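Local coordinates for protein polysaccharide Lyase Family 6 (Bacteroides cellulosilyticus, PDB 6QPS) that degrades alginate as a mannuronic acid-specific, calcium-binding polysaccharide lyase of family 6 from a human gut bacterium, at residues A[51-56]-A[78-83]; A[87-92]-A[108-113]; A[96-101]-A[127-132]; A[292-297]-A[314-319]. One frame throughout, in Å; residues are numbered along the deposited sequence.

Interaction 1 (A[51-56]-A[78-83]); sequences LKDGTY and AENPGK
Lys52 and Glu79 form the charged part of this contact, their side chains running next to each other in the same direction. The lysine chain folds over at its last two torsions and brings NZ to the syn lone pair of Glu79 OE1 at 3.1 Å. The glutamate meets it fully stretched, with CG opposite the backbone N (chi1 -177°).

The second polar pair is uncharged on one side: Asn80 ND2 donates to Asp53 OD1 at 2.8 Å in an almost straight bond. The two side chains cross at about a right angle, with the carboxylate and amide planes 72° apart. ND2 lies on the syn side of OD1 and 25° out of the carboxylate plane, while OD1 sits in the plane of the amide.

Backbone bonds frame these pairs. Leu51 O receives Glu79 N at 2.9 Å, extending the parallel bridge of Leu51 with Ala78, and Gly54 N reaches Lys83 O at 3.0 Å. They tie together two successive coils of a right-handed parallel beta-helix, the fold of the chondroitinase B family, where the chain passes from one face to the next. Between them 80-83 makes a type II turn, with Gly82 at its third position and Lys83 N bonded to Asn80 O.

Two waters sit between the segments: one accepts from Asn80 N and lies close to Leu51 O and Asp53 OD1; the other accepts from Asp53 N and donates to Glu79 OE1 at 2.6 Å, giving this oxygen a second partner. On the apolar side, Leu51 packs on Ala84 and Met34, and its CD2 lies over the Tyr56 ring, whose OH donates to Lys52 O at 2.7 Å.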
loop_
_atom_site.group_PDB
_atom_site.type_symbol
_atom_site.label_atom_id
_atom_site.label_comp_id
_atom_site.label_asym_id
_atom_site.label_seq_id
_atom_site.Cartn_x
_atom_site.Cartn_y
_atom_site.Cartn_z
ATOM N N LEU A 51 -14.919 -2.534 -26.180
ATOM C CA LEU A 51 -15.040 -3.989 -26.267
ATOM C C LEU A 51 -16.472 -4.420 -25.957
ATOM O O LEU A 51 -16.978 -4.180 -24.855
ATOM C CB LEU A 51 -14.062 -4.645 -25.291
ATOM C CG LEU A 51 -12.613 -4.786 -25.772
ATOM C CD1 LEU A 51 -12.056 -3.468 -26.273
ATOM C CD2 LEU A 51 -11.750 -5.376 -24.666
ATOM N N LYS A 52 -17.109 -5.073 -26.920
ATOM C CA LYS A 52 -18.429 -5.658 -26.720
ATOM C C LYS A 52 -18.365 -6.788 -25.692
ATOM O O LYS A 52 -17.297 -7.343 -25.396
ATOM C CB LYS A 52 -18.985 -6.156 -28.056
ATOM C CG LYS A 52 -19.161 -5.033 -29.088
ATOM C CD LYS A 52 -19.984 -5.481 -30.296
ATOM C CE LYS A 52 -21.465 -5.549 -29.959
ATOM N NZ LYS A 52 -22.030 -4.199 -29.657
ATOM N N ASP A 53 -19.525 -7.097 -25.109
ATOM C CA ASP A 53 -19.605 -8.132 -24.085
ATOM C C ASP A 53 -18.964 -9.425 -24.583
ATOM O O ASP A 53 -19.267 -9.903 -25.683
ATOM C CB ASP A 53 -21.063 -8.437 -23.725
ATOM C CG ASP A 53 -21.822 -7.255 -23.153
ATOM O OD1 ASP A 53 -21.264 -6.158 -23.008
ATOM O OD2 ASP A 53 -23.022 -7.441 -22.844
ATOM N N GLY A 54 -18.127 -10.019 -23.744
ATOM C CA GLY A 54 -17.526 -11.298 -24.070
ATOM C C GLY A 54 -16.222 -11.484 -23.324
ATOM O O GLY A 54 -15.788 -10.619 -22.561
ATOM N N THR A 55 -15.589 -12.634 -23.571
ATOM C CA THR A 55 -14.301 -12.962 -22.965
ATOM C C THR A 55 -13.213 -12.939 -24.030
ATOM O O THR A 55 -13.338 -13.589 -25.080
ATOM C CB THR A 55 -14.331 -14.313 -22.247
ATOM O OG1 THR A 55 -15.320 -14.257 -21.217
ATOM C CG2 THR A 55 -12.961 -14.600 -21.621
ATOM N N TYR A 56 -12.158 -12.185 -23.745
ATOM C CA TYR A 56 -11.040 -11.948 -24.647
ATOM C C TYR A 56 -9.871 -12.761 -24.106
ATOM O O TYR A 56 -9.282 -12.404 -23.081
ATOM C CB TYR A 56 -10.733 -10.449 -24.692
ATOM C CG TYR A 56 -11.882 -9.628 -25.249
ATOM C CD1 TYR A 56 -13.043 -9.416 -24.515
ATOM C CD2 TYR A 56 -11.833 -9.125 -26.536
ATOM C CE1 TYR A 56 -14.111 -8.707 -25.045
ATOM C CE2 TYR A 56 -12.884 -8.413 -27.072
ATOM C CZ TYR A 56 -14.025 -8.207 -26.329
ATOM O OH TYR A 56 -15.082 -7.505 -26.885
ATOM N N ALA A 78 -14.730 -1.226 -21.673
ATOM C CA ALA A 78 -15.853 -2.091 -22.002
ATOM C C ALA A 78 -17.046 -1.260 -22.461
ATOM O O ALA A 78 -17.307 -0.178 -21.923
ATOM C CB ALA A 78 -16.262 -2.892 -20.766
ATOM N N GLU A 79 -17.799 -1.790 -23.437
ATOM C CA GLU A 79 -19.055 -1.152 -23.819
ATOM C C GLU A 79 -20.021 -1.119 -22.640
ATOM O O GLU A 79 -20.683 -0.105 -22.388
ATOM C CB GLU A 79 -19.666 -1.891 -25.010
ATOM C CG GLU A 79 -20.953 -1.265 -25.538
ATOM C CD GLU A 79 -21.484 -1.982 -26.773
ATOM O OE1 GLU A 79 -21.710 -3.203 -26.707
ATOM O OE2 GLU A 79 -21.674 -1.321 -27.810
ATOM N N ASN A 80 -20.106 -2.221 -21.903
ATOM C CA ASN A 80 -20.980 -2.337 -20.742
ATOM C C ASN A 80 -20.097 -2.674 -19.549
ATOM O O ASN A 80 -19.429 -3.725 -19.559
ATOM C CB ASN A 80 -22.031 -3.418 -20.980
ATOM C CG ASN A 80 -22.917 -3.088 -22.156
ATOM O OD1 ASN A 80 -23.583 -2.054 -22.167
ATOM N ND2 ASN A 80 -22.906 -3.948 -23.166
ATOM N N PRO A 81 -20.029 -1.823 -18.525
ATOM C CA PRO A 81 -19.030 -2.022 -17.468
ATOM C C PRO A 81 -19.063 -3.432 -16.901
ATOM O O PRO A 81 -20.118 -3.958 -16.531
ATOM C CB PRO A 81 -19.407 -0.973 -16.417
ATOM C CG PRO A 81 -20.039 0.130 -17.201
ATOM C CD PRO A 81 -20.808 -0.585 -18.325
ATOM N N GLY A 82 -17.885 -4.046 -16.847
ATOM C CA GLY A 82 -17.733 -5.359 -16.269
ATOM C C GLY A 82 -18.013 -6.531 -17.183
ATOM O O GLY A 82 -17.766 -7.670 -16.778
ATOM N N LYS A 83 -18.544 -6.314 -18.384
ATOM C CA LYS A 83 -18.929 -7.426 -19.245
ATOM C C LYS A 83 -17.890 -7.754 -20.311
ATOM O O LYS A 83 -18.099 -8.690 -21.090
ATOM C CB LYS A 83 -20.305 -7.182 -19.886
ATOM C CG LYS A 83 -21.375 -6.712 -18.904
ATOM C CD LYS A 83 -21.713 -7.788 -17.867
ATOM C CE LYS A 83 -23.072 -7.526 -17.215
ATOM N NZ LYS A 83 -23.392 -8.522 -16.150
HETATM O O HOH W 1 -18.899 -4.725 -22.762
HETATM O O HOH W 2 -21.863 -5.716 -26.149
#

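Interaction 2 (A[87-92]-A[108-113]); sequences SGKLRL and KAWAIG
At a corner between two faces of the beta-helix, Gly88 lies against the indole of Trp110. Its CA is 4.0 Å from the centroid of the six-membered ring and only 21° from the ring normal, a CH-pi contact over the face. Lys89 N approaches the same face nearer the rim. A first torsion of 60°, with CG between the backbone N and the carbonyl carbon, brings the indole there. Further along the ring, Lys89 CG comes within 3.6 Å of Trp110 NE1, so that the aliphatic part of the lysine crosses the indole at a slant while its amine leads away.

Parallel backbone pairing holds the two coils together through the bend. Gly88 N donates to Lys108 O at 2.9 Å in a nearly straight bond, and Trp110 N returns to Gly88 O at 3.0 Å. Both chains turn at this corner of the right-handed parallel beta-helix, and the axes of strands 90-92 and 109-111 make an angle of 68°; the bond from Leu90 N to Trp110 O is weak despite its 2.8 Å. Ile112 N continues the series to Leu90 O at 3.2 Å.

Two kinds of surface flank this backbone. Toward the interior, Leu90 CD2 stands 4.3 Å from Ala109 CB, and Leu90 also packs on Met116 and Phe106. On the outer side, Ile112 CG1 touches Lys89 CB at 3.9 Å, and its CD1 reaches toward Arg91 CB. Asp142, Pro143 and Glu154, from loops, also touch Trp110, while Ser87 OG is bonded to Tyr107 O.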
loop_
_atom_site.group_PDB
_atom_site.type_symbol
_atom_site.label_atom_id
_atom_site.label_comp_id
_atom_site.label_asym_id
_atom_site.label_seq_id
_atom_site.Cartn_x
_atom_site.Cartn_y
_atom_site.Cartn_z
ATOM N N SER A 87 -8.750 -12.718 -20.106
ATOM C CA SER A 87 -8.303 -13.950 -19.466
ATOM C C SER A 87 -7.131 -14.547 -20.240
ATOM O O SER A 87 -6.903 -14.225 -21.408
ATOM C CB SER A 87 -9.464 -14.962 -19.381
ATOM O OG SER A 87 -10.584 -14.382 -18.724
ATOM N N GLY A 88 -6.401 -15.449 -19.586
ATOM C CA GLY A 88 -5.295 -16.120 -20.248
ATOM C C GLY A 88 -4.002 -15.316 -20.205
ATOM O O GLY A 88 -3.859 -14.344 -19.463
ATOM N N LYS A 89 -3.053 -15.734 -21.051
ATOM C CA LYS A 89 -1.720 -15.146 -21.062
ATOM C C LYS A 89 -1.789 -13.674 -21.442
ATOM O O LYS A 89 -2.505 -13.296 -22.377
ATOM C CB LYS A 89 -0.832 -15.866 -22.075
ATOM C CG LYS A 89 -0.366 -17.245 -21.649
ATOM C CD LYS A 89 0.338 -17.975 -22.783
ATOM C CE LYS A 89 1.211 -19.101 -22.233
ATOM N NZ LYS A 89 1.203 -20.305 -23.094
ATOM N N LEU A 90 -1.018 -12.843 -20.730
ATOM C CA LEU A 90 -1.083 -11.401 -20.918
ATOM C C LEU A 90 0.239 -10.723 -20.583
ATOM O O LEU A 90 0.833 -10.986 -19.535
ATOM C CB LEU A 90 -2.189 -10.835 -20.015
ATOM C CG LEU A 90 -2.427 -9.332 -20.022
ATOM C CD1 LEU A 90 -2.788 -8.835 -21.427
ATOM C CD2 LEU A 90 -3.500 -8.903 -19.008
ATOM N N ARG A 91 0.679 -9.811 -21.461
ATOM C CA ARG A 91 1.842 -8.951 -21.194
ATOM C C ARG A 91 1.482 -7.581 -21.779
ATOM O O ARG A 91 1.774 -7.292 -22.948
ATOM C CB ARG A 91 3.169 -9.495 -21.732
ATOM C CG ARG A 91 4.377 -8.605 -21.279
ATOM C CD ARG A 91 5.730 -9.260 -21.586
ATOM N NE ARG A 91 6.863 -8.360 -21.356
ATOM C CZ ARG A 91 7.930 -8.287 -22.146
ATOM N NH1 ARG A 91 8.008 -9.062 -23.218
ATOM N NH2 ARG A 91 8.923 -7.436 -21.870
ATOM N N LEU A 92 0.816 -6.758 -20.974
ATOM C CA LEU A 92 0.307 -5.463 -21.401
ATOM C C LEU A 92 1.284 -4.375 -20.985
ATOM O O LEU A 92 1.663 -4.297 -19.809
ATOM C CB LEU A 92 -1.063 -5.217 -20.777
ATOM C CG LEU A 92 -1.641 -3.804 -20.826
ATOM C CD1 LEU A 92 -1.789 -3.357 -22.277
ATOM C CD2 LEU A 92 -2.970 -3.739 -20.078
ATOM N N LYS A 108 -8.632 -14.416 -14.224
ATOM C CA LYS A 108 -7.868 -15.586 -14.648
ATOM C C LYS A 108 -7.048 -15.277 -15.903
ATOM O O LYS A 108 -6.955 -16.067 -16.837
ATOM C CB LYS A 108 -8.760 -16.826 -14.798
ATOM C CG LYS A 108 -9.245 -17.312 -13.431
ATOM C CD LYS A 108 -10.069 -18.603 -13.462
ATOM C CE LYS A 108 -10.335 -19.053 -12.010
ATOM N NZ LYS A 108 -11.155 -20.302 -11.844
ATOM N N ALA A 109 -6.451 -14.089 -15.917
ATOM C CA ALA A 109 -5.332 -13.754 -16.791
ATOM C C ALA A 109 -4.056 -13.861 -15.965
ATOM O O ALA A 109 -4.107 -13.951 -14.738
ATOM C CB ALA A 109 -5.479 -12.313 -17.290
ATOM N N TRP A 110 -2.905 -13.889 -16.636
ATOM C CA TRP A 110 -1.649 -13.958 -15.901
ATOM C C TRP A 110 -0.496 -13.500 -16.786
ATOM O O TRP A 110 -0.602 -13.461 -18.016
ATOM C CB TRP A 110 -1.365 -15.374 -15.372
ATOM C CG TRP A 110 -1.259 -16.415 -16.452
ATOM C CD1 TRP A 110 -0.141 -16.753 -17.143
ATOM C CD2 TRP A 110 -2.308 -17.250 -16.954
ATOM N NE1 TRP A 110 -0.421 -17.736 -18.058
ATOM C CE2 TRP A 110 -1.744 -18.069 -17.958
ATOM C CE3 TRP A 110 -3.661 -17.395 -16.646
ATOM C CZ2 TRP A 110 -2.490 -19.019 -18.657
ATOM C CZ3 TRP A 110 -4.400 -18.342 -17.342
ATOM C CH2 TRP A 110 -3.814 -19.132 -18.339
ATOM N N ALA A 111 0.617 -13.179 -16.130
ATOM C CA ALA A 111 1.783 -12.653 -16.826
ATOM C C ALA A 111 2.507 -13.726 -17.619
ATOM O O ALA A 111 2.755 -14.838 -17.131
ATOM C CB ALA A 111 2.759 -12.062 -15.822
ATOM N N ILE A 112 2.880 -13.376 -18.854
ATOM C CA ILE A 112 3.760 -14.234 -19.639
ATOM C C ILE A 112 5.090 -14.414 -18.928
ATOM O O ILE A 112 5.583 -15.537 -18.766
ATOM C CB ILE A 112 3.912 -13.699 -21.076
ATOM C CG1 ILE A 112 2.618 -13.992 -21.857
ATOM C CG2 ILE A 112 5.112 -14.381 -21.764
ATOM C CD1 ILE A 112 2.578 -13.359 -23.233
ATOM N N GLY A 113 5.686 -13.316 -18.490
ATOM C CA GLY A 113 6.881 -13.383 -17.674
ATOM C C GLY A 113 6.647 -12.855 -16.267
ATOM O O GLY A 113 5.863 -13.427 -15.509
#

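Interaction 3 (A[96-101]-A[127-132])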
loop_
_atom_site.group_PDB
_atom_site.type_symbol
_atom_site.label_atom_id
_atom_site.label_comp_id
_atom_site.label_asym_id
_atom_site.label_seq_id
_atom_site.Cartn_x
_atom_site.Cartn_y
_atom_site.Cartn_z
ATOM N N GLY A 96 3.155 6.383 -23.281
ATOM C CA GLY A 96 2.563 7.513 -23.974
ATOM C C GLY A 96 1.990 8.486 -22.965
ATOM O O GLY A 96 2.458 8.514 -21.825
ATOM N N GLU A 97 0.999 9.282 -23.360
ATOM C CA GLU A 97 0.422 10.279 -22.473
ATOM C C GLU A 97 -1.100 10.222 -22.528
ATOM O O GLU A 97 -1.693 9.947 -23.575
ATOM C CB GLU A 97 0.825 11.705 -22.881
ATOM C CG GLU A 97 2.302 12.006 -22.926
ATOM C CD GLU A 97 2.584 13.239 -23.758
ATOM O OE1 GLU A 97 1.989 14.308 -23.482
ATOM O OE2 GLU A 97 3.387 13.128 -24.701
ATOM N N TYR A 98 -1.726 10.560 -21.408
ATOM C CA TYR A 98 -3.181 10.681 -21.317
ATOM C C TYR A 98 -3.914 9.486 -21.939
ATOM O O TYR A 98 -4.845 9.638 -22.737
ATOM C CB TYR A 98 -3.662 12.023 -21.886
ATOM C CG TYR A 98 -3.181 13.211 -21.063
ATOM C CD1 TYR A 98 -3.875 13.624 -19.928
ATOM C CD2 TYR A 98 -2.036 13.914 -21.421
ATOM C CE1 TYR A 98 -3.438 14.716 -19.182
ATOM C CE2 TYR A 98 -1.589 15.004 -20.659
ATOM C CZ TYR A 98 -2.299 15.375 -19.545
ATOM O OH TYR A 98 -1.854 16.469 -18.810
ATOM N N LEU A 99 -3.514 8.285 -21.523
ATOM C CA LEU A 99 -4.176 7.035 -21.887
ATOM C C LEU A 99 -4.929 6.513 -20.674
ATOM O O LEU A 99 -4.445 6.651 -19.542
ATOM C CB LEU A 99 -3.136 6.001 -22.321
ATOM C CG LEU A 99 -2.131 6.464 -23.372
ATOM C CD1 LEU A 99 -1.126 5.345 -23.648
ATOM C CD2 LEU A 99 -2.835 6.895 -24.629
ATOM N N GLN A 100 -6.121 5.945 -20.900
ATOM C CA GLN A 100 -6.989 5.529 -19.799
ATOM C C GLN A 100 -7.605 4.169 -20.088
ATOM O O GLN A 100 -8.147 3.947 -21.178
ATOM C CB GLN A 100 -8.093 6.578 -19.644
ATOM C CG GLN A 100 -8.925 6.541 -18.406
ATOM C CD GLN A 100 -9.477 7.939 -18.082
ATOM O OE1 GLN A 100 -8.717 8.906 -17.955
ATOM N NE2 GLN A 100 -10.788 8.042 -17.969
ATOM N N LEU A 101 -7.519 3.273 -19.111
ATOM C CA LEU A 101 -8.261 2.020 -19.105
ATOM C C LEU A 101 -9.418 2.150 -18.129
ATOM O O LEU A 101 -9.216 2.588 -16.989
ATOM C CB LEU A 101 -7.367 0.888 -18.601
ATOM C CG LEU A 101 -6.322 0.313 -19.556
ATOM C CD1 LEU A 101 -5.231 1.295 -19.827
ATOM C CD2 LEU A 101 -5.758 -0.984 -18.974
ATOM N N ALA A 127 4.794 5.647 -19.474
ATOM C CA ALA A 127 3.494 6.300 -19.378
ATOM C C ALA A 127 3.591 7.539 -18.492
ATOM O O ALA A 127 4.218 7.512 -17.428
ATOM C CB ALA A 127 2.476 5.341 -18.755
ATOM N N SER A 128 2.918 8.614 -18.897
ATOM C CA SER A 128 2.690 9.749 -18.010
ATOM C C SER A 128 1.250 10.227 -18.173
ATOM O O SER A 128 0.653 10.125 -19.244
ATOM C CB SER A 128 3.682 10.888 -18.235
ATOM O OG SER A 128 3.579 11.383 -19.550
ATOM N N PHE A 129 0.678 10.708 -17.080
ATOM C CA PHE A 129 -0.708 11.175 -17.065
ATOM C C PHE A 129 -1.677 10.101 -17.553
ATOM O O PHE A 129 -2.693 10.395 -18.181
ATOM C CB PHE A 129 -0.883 12.485 -17.840
ATOM C CG PHE A 129 -0.196 13.645 -17.201
ATOM C CD1 PHE A 129 1.045 14.036 -17.637
ATOM C CD2 PHE A 129 -0.787 14.326 -16.142
ATOM C CE1 PHE A 129 1.697 15.111 -17.035
ATOM C CE2 PHE A 129 -0.135 15.396 -15.543
ATOM C CZ PHE A 129 1.098 15.775 -15.994
ATOM N N CYS A 130 -1.365 8.840 -17.287
ATOM C CA CYS A 130 -2.209 7.711 -17.656
ATOM C C CYS A 130 -2.949 7.219 -16.416
ATOM O O CYS A 130 -2.557 7.502 -15.284
ATOM C CB CYS A 130 -1.362 6.604 -18.278
ATOM S SG CYS A 130 -0.659 7.048 -19.906
ATOM N N ARG A 131 -4.047 6.496 -16.639
ATOM C CA ARG A 131 -4.967 6.182 -15.553
ATOM C C ARG A 131 -5.630 4.831 -15.777
ATOM O O ARG A 131 -6.030 4.511 -16.894
ATOM C CB ARG A 131 -6.045 7.259 -15.466
ATOM C CG ARG A 131 -7.084 7.048 -14.380
ATOM C CD ARG A 131 -8.036 8.234 -14.355
ATOM N NE ARG A 131 -9.080 8.076 -13.353
ATOM C CZ ARG A 131 -10.203 8.783 -13.305
ATOM N NH1 ARG A 131 -10.441 9.723 -14.216
ATOM N NH2 ARG A 131 -11.084 8.556 -12.350
ATOM N N MET A 132 -5.707 4.027 -14.715
ATOM C CA MET A 132 -6.526 2.818 -14.696
ATOM C C MET A 132 -7.612 3.035 -13.650
ATOM O O MET A 132 -7.301 3.230 -12.471
ATOM C CB MET A 132 -5.662 1.594 -14.371
ATOM C CG MET A 132 -6.438 0.330 -14.175
ATOM S SD MET A 132 -5.442 -1.005 -13.420
ATOM C CE MET A 132 -4.223 -1.260 -14.660
HETATM O O HOH W 3 5.314 9.884 -21.020
HETATM O O HOH W 4 -9.107 11.154 -16.206
HETATM O O HOH W 5 -5.694 9.919 -18.506
#
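Tyr98 and Phe129 occupy matching positions on neighbouring coils of the right-handed parallel beta-helix, each at a residue with positive phi where the strand is interrupted. Their side chains point the same way and their planes differ by only 8°, yet the rings are displaced so far that they hardly overlap, with centroids at 4.9 Å. What covers the tyrosine face is Phe129 CB, 3.6 Å from the ring centroid and almost on its normal, while Tyr98 OH lies over the rim of the phenylalanine face. Asn163, on the next coil, touches Phe129 in turn.

Gln100 and Arg131 both put CG opposite the backbone N (chi1 -167° and 179°), which sends the two extended chains out alongside each other, with Gln100 OE1 3.7 Å from Arg131 CD. The amide and guanidinium planes are steeply inclined, and one water joins the groups, accepting from Arg131 NH1 and donating to Gln100 OE1. Outside partners fix both ends: Arg131 NE forms a salt bridge with Asp167, and Gln100 NE2 bonds to Glu102.

The thiol of Cys130 turns to the buried side, where Leu99 also packs on Ile94 and Phe64. There SG meets Leu99 CB at 3.6 Å and accepts a hydrogen bond from Leu99 N at 3.5 Å.

Interaction 4 (A[292-297]-A[314-319])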
loop_
_atom_site.group_PDB
_atom_site.type_symbol
_atom_site.label_atom_id
_atom_site.label_comp_id
_atom_site.label_asym_id
_atom_site.label_seq_id
_atom_site.Cartn_x
_atom_site.Cartn_y
_atom_site.Cartn_z
ATOM N N GLY A 292 -0.032 -2.522 13.132
ATOM C CA GLY A 292 -0.188 -1.106 12.829
ATOM C C GLY A 292 0.989 -0.552 12.034
ATOM O O GLY A 292 1.164 -0.937 10.867
ATOM N N ILE A 293 1.823 0.304 12.640
ATOM C CA ILE A 293 2.841 1.085 11.927
ATOM C C ILE A 293 4.211 0.685 12.439
ATOM O O ILE A 293 4.455 0.691 13.651
ATOM C CB ILE A 293 2.614 2.602 12.080
ATOM C CG1 ILE A 293 1.287 2.989 11.447
ATOM C CG2 ILE A 293 3.744 3.392 11.434
ATOM C CD1 ILE A 293 0.770 4.392 11.794
ATOM N N ARG A 294 5.101 0.326 11.521
ATOM C CA ARG A 294 6.482 -0.032 11.839
ATOM C C ARG A 294 7.422 1.052 11.327
ATOM O O ARG A 294 7.396 1.385 10.131
ATOM C CB ARG A 294 6.848 -1.389 11.230
ATOM C CG ARG A 294 8.232 -1.915 11.544
ATOM C CD ARG A 294 8.235 -3.432 11.716
ATOM N NE ARG A 294 7.811 -4.194 10.549
ATOM C CZ ARG A 294 8.643 -4.765 9.673
ATOM N NH1 ARG A 294 9.950 -4.631 9.813
ATOM N NH2 ARG A 294 8.165 -5.482 8.659
ATOM N N ILE A 295 8.258 1.582 12.224
ATOM C CA ILE A 295 9.144 2.717 11.954
ATOM C C ILE A 295 10.612 2.277 11.983
ATOM O O ILE A 295 11.107 1.797 13.015
ATOM C CB ILE A 295 8.899 3.847 12.965
ATOM C CG1 ILE A 295 7.467 4.359 12.879
ATOM C CG2 ILE A 295 9.931 4.959 12.758
ATOM C CD1 ILE A 295 7.103 4.980 11.544
ATOM N N ILE A 296 11.275 2.434 10.824
ATOM C CA ILE A 296 12.713 2.349 10.580
ATOM C C ILE A 296 13.024 3.642 9.808
ATOM O O ILE A 296 12.121 4.291 9.271
ATOM C CB ILE A 296 13.047 1.073 9.751
ATOM C CG1 ILE A 296 12.526 -0.175 10.480
ATOM C CG2 ILE A 296 14.537 0.910 9.429
ATOM C CD1 ILE A 296 12.191 -1.306 9.545
ATOM N N ASN A 297 14.300 4.064 9.793
ATOM C CA ASN A 297 14.731 5.248 9.031
ATOM C C ASN A 297 14.249 6.575 9.627
ATOM O O ASN A 297 13.734 6.613 10.744
ATOM C CB ASN A 297 14.329 5.139 7.554
ATOM C CG ASN A 297 14.487 3.740 7.003
ATOM O OD1 ASN A 297 15.576 3.320 6.711
ATOM N ND2 ASN A 297 13.388 3.002 6.901
ATOM N N GLY A 314 1.251 -2.525 17.648
ATOM C CA GLY A 314 0.505 -1.330 17.278
ATOM C C GLY A 314 1.436 -0.298 16.671
ATOM O O GLY A 314 1.191 0.225 15.578
ATOM N N LEU A 315 2.527 -0.016 17.383
ATOM C CA LEU A 315 3.636 0.811 16.914
ATOM C C LEU A 315 4.917 0.064 17.234
ATOM O O LEU A 315 5.101 -0.368 18.372
ATOM C CB LEU A 315 3.686 2.160 17.642
ATOM C CG LEU A 315 4.878 3.040 17.248
ATOM C CD1 LEU A 315 4.795 3.588 15.841
ATOM C CD2 LEU A 315 5.007 4.179 18.278
ATOM N N LEU A 316 5.819 -0.058 16.264
ATOM C CA LEU A 316 7.149 -0.602 16.499
ATOM C C LEU A 316 8.179 0.417 16.031
ATOM O O LEU A 316 8.106 0.882 14.886
ATOM C CB LEU A 316 7.321 -1.937 15.774
ATOM C CG LEU A 316 8.551 -2.773 16.145
ATOM C CD1 LEU A 316 8.283 -4.265 15.909
ATOM C CD2 LEU A 316 9.788 -2.319 15.383
ATOM N N VAL A 317 9.113 0.776 16.918
ATOM C CA VAL A 317 10.223 1.677 16.592
ATOM C C VAL A 317 11.520 0.882 16.767
ATOM O O VAL A 317 11.876 0.492 17.883
ATOM C CB VAL A 317 10.216 2.958 17.438
ATOM C CG1 VAL A 317 11.386 3.872 17.019
ATOM C CG2 VAL A 317 8.887 3.700 17.292
ATOM N N ARG A 318 12.225 0.638 15.665
ATOM C CA ARG A 318 13.315 -0.325 15.632
ATOM C C ARG A 318 14.674 0.345 15.823
ATOM O O ARG A 318 14.878 1.502 15.435
ATOM C CB ARG A 318 13.318 -1.028 14.276
ATOM C CG ARG A 318 14.039 -2.383 14.261
ATOM C CD ARG A 318 14.350 -2.859 12.843
ATOM N NE ARG A 318 14.925 -4.218 12.783
ATOM C CZ ARG A 318 16.206 -4.513 12.953
ATOM N NH1 ARG A 318 17.094 -3.560 13.210
ATOM N NH2 ARG A 318 16.603 -5.776 12.876
ATOM N N VAL A 319 15.623 -0.403 16.391
ATOM C CA VAL A 319 17.026 0.002 16.301
ATOM C C VAL A 319 17.487 -0.127 14.855
ATOM O O VAL A 319 16.884 -0.840 14.044
ATOM C CB VAL A 319 17.938 -0.818 17.230
ATOM C CG1 VAL A 319 17.529 -0.663 18.678
ATOM C CG2 VAL A 319 17.975 -2.303 16.818
#
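Ile295 and Leu315 meet in the tightly packed half of this contact, the interior of the right-handed parallel beta-helix, where strands 292-295 and 315-318 of successive coils run parallel. Leu315 CD1 reaches across to Ile295 CG1 at 4.1 Å. With its CG swung to the side opposite its own N (chi1 177°), the leucine leans over the neighbouring coil and also touches Ile293 O. Val317 CG2 lies 4.3 Å from Ile295 CB, and Ile293 completes this set of buried aliphatic contacts, which Val302 and Ile307 of strand 301-308 cover further.

Four backbone hydrogen bonds join the strands. Ile293 N donates to Gly314 O at 3.0 Å, and Leu316 N to Ile293 O at the same distance of 3.0 Å. Next come Ile295 N to Leu316 O at 2.8 Å and Arg318 N to Ile295 O at 3.1 Å.

The opposite face has fewer contacts and is partly open to solvent. Here two partly exposed side chains, Arg294 and Leu316, run alongside each other and meet through Leu316 CD2, which lies against Arg294 CG and, at 4.1 Å, Arg294 CD. The arginine chain bends after CG, and its side chain lies close to the calcium ligand Glu244, so this face borders the metal site. Toward the C-terminal side of the contact, Arg318 is buried, its extended chain running beside Ile296; Ile296 CG1 touches CB and CD of Arg318. The Arg318 guanidinium makes a cation-pi contact with Tyr339, and its NH1 donates to Arg363 O as well as, within the guanidinium plane, to Val319 O at 2.9 Å.

In the fold
All four contacts join successive coils of one right-handed parallel beta-helix, three of them near its N-terminal end. Interactions 1 and 2 have centres 18 Å apart and meet through Tyr56 O and Ser87 N, a probable hydrogen bond of 3.0 Å. Interactions 2 and 3 share strand 99-111 and touch inside the helix, Leu92 CD2 lying 4.1 Å from Leu101 CD2. Interaction 4 stands apart, across the centre of the chain, with its centre about 35 Å from that of interaction 3. It alone borders the metal site: the Arg294 side chain is about 4 Å from that of Glu244, a calcium ligand together with Asn210, Glu213 and Glu242, and about 7 Å from the calcium ion.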